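Local coordinates for protein farnesyl pyrophosphate synthetase (Staphylococcus aureus, PDB 5H9D) that probably makes heptaprenyl diphosphate by magnesium-dependent chain elongation, as a member of the FPP/GGPP synthase family of prenyltransferases, at residues F146-Q149 and D150-N153. Sequence-based numbering, arbitrary orientation.
Sequences FQFQ and DQFN
Gln147 and Phe148 meet Asp150 and Gln151 in a local contact at the C-terminal end of helix 127-150, where the mainly helical prenyl synthase fold turns into the loop leading to helix 158-183. It illustrates how a helix can run out into a beta turn, here a type II turn from Asp150 to Asn153 closed by Asn153 N bonding to Asp150 O at 2.8 Å. Where the helix gives way to the turn, Gln147 O receives weak hydrogen bonds from Asp150 N and Gln151 N, each 3.1 Å long and bent, the second at 122°. Gln151 N also reaches Phe148 O in a longer weak bond, so one N-H is shared between two carbonyls. Asp150 OD2 forms a salt bridge with Arg164 of helix 158-183, which links this helix end to the next helix. The side-chain amide of Gln149 hydrogen-bonds to Ser20 and Gly18 of the partner subunit 1 chain, placing this helix end at the heterodimer interface. The Phe148 side chain, its ring carried opposite the backbone N (chi1 -178°), crosses the extended chain of Gln151 at a slant, with ring and amide planes 47° apart; Gln151 NE2 approaches Phe148 CD2 obliquely, at 3.7 Å.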
# COMPACT_ATOMS: atom_id res chain seq x y z
N PHE A 146 -5.75 -8.43 -9.15
CA PHE A 146 -5.73 -9.41 -10.25
C PHE A 146 -5.05 -10.70 -9.80
O PHE A 146 -5.39 -11.78 -10.28
CB PHE A 146 -5.04 -8.85 -11.51
CG PHE A 146 -5.77 -7.70 -12.12
CD1 PHE A 146 -7.16 -7.71 -12.20
CD2 PHE A 146 -5.09 -6.57 -12.56
CE1 PHE A 146 -7.84 -6.62 -12.70
CE2 PHE A 146 -5.79 -5.47 -13.07
CZ PHE A 146 -7.16 -5.50 -13.13
N GLN A 147 -4.13 -10.58 -8.85
CA GLN A 147 -3.41 -11.73 -8.32
C GLN A 147 -4.33 -12.61 -7.48
O GLN A 147 -4.29 -13.84 -7.59
CB GLN A 147 -2.22 -11.24 -7.47
CG GLN A 147 -1.53 -12.28 -6.61
CD GLN A 147 -0.26 -11.73 -5.97
OE1 GLN A 147 0.74 -11.48 -6.65
NE2 GLN A 147 -0.29 -11.54 -4.65
N PHE A 148 -5.15 -11.98 -6.65
CA PHE A 148 -6.11 -12.68 -5.80
C PHE A 148 -7.18 -13.32 -6.68
O PHE A 148 -7.72 -14.39 -6.37
CB PHE A 148 -6.76 -11.69 -4.83
CG PHE A 148 -7.74 -12.32 -3.87
CD1 PHE A 148 -8.94 -12.88 -4.35
CD2 PHE A 148 -7.46 -12.37 -2.50
CE1 PHE A 148 -9.85 -13.46 -3.47
CE2 PHE A 148 -8.36 -12.95 -1.61
CZ PHE A 148 -9.56 -13.50 -2.11
N GLN A 149 -7.47 -12.63 -7.78
CA GLN A 149 -8.45 -13.03 -8.77
C GLN A 149 -7.85 -14.10 -9.70
O GLN A 149 -8.57 -14.83 -10.39
CB GLN A 149 -8.84 -11.78 -9.55
CG GLN A 149 -9.72 -11.99 -10.73
CD GLN A 149 -9.91 -10.70 -11.51
OE1 GLN A 149 -10.78 -9.89 -11.19
NE2 GLN A 149 -9.08 -10.49 -12.53
N ASP A 150 -6.52 -14.20 -9.69
CA ASP A 150 -5.79 -15.18 -10.49
C ASP A 150 -5.64 -16.48 -9.72
O ASP A 150 -5.38 -17.53 -10.32
CB ASP A 150 -4.36 -14.71 -10.81
CG ASP A 150 -4.24 -13.96 -12.12
OD1 ASP A 150 -5.08 -14.17 -13.01
OD2 ASP A 150 -3.26 -13.17 -12.25
N GLN A 151 -5.75 -16.40 -8.39
CA GLN A 151 -5.57 -17.56 -7.52
C GLN A 151 -6.10 -18.88 -8.09
O GLN A 151 -7.30 -19.05 -8.30
CB GLN A 151 -6.12 -17.27 -6.11
CG GLN A 151 -5.00 -16.75 -5.14
CD GLN A 151 -5.49 -16.38 -3.71
OE1 GLN A 151 -6.17 -17.17 -3.04
NE2 GLN A 151 -5.11 -15.19 -3.25
N PHE A 152 -5.18 -19.80 -8.38
CA PHE A 152 -5.46 -21.13 -8.94
C PHE A 152 -5.84 -21.22 -10.40
O PHE A 152 -6.40 -22.22 -10.85
CB PHE A 152 -6.51 -21.85 -8.10
CG PHE A 152 -5.96 -22.40 -6.82
CD1 PHE A 152 -5.06 -23.46 -6.84
CD2 PHE A 152 -6.29 -21.80 -5.59
CE1 PHE A 152 -4.50 -23.94 -5.67
CE2 PHE A 152 -5.73 -22.27 -4.41
CZ PHE A 152 -4.84 -23.34 -4.44
N ASN A 153 -5.50 -20.18 -11.15
CA ASN A 153 -5.78 -20.13 -12.58
C ASN A 153 -4.60 -20.73 -13.33
O ASN A 153 -3.60 -20.06 -13.55
CB ASN A 153 -5.94 -18.70 -13.06
CG ASN A 153 -6.40 -18.62 -14.49
OD1 ASN A 153 -5.91 -19.37 -15.35
ND2 ASN A 153 -7.36 -17.73 -14.76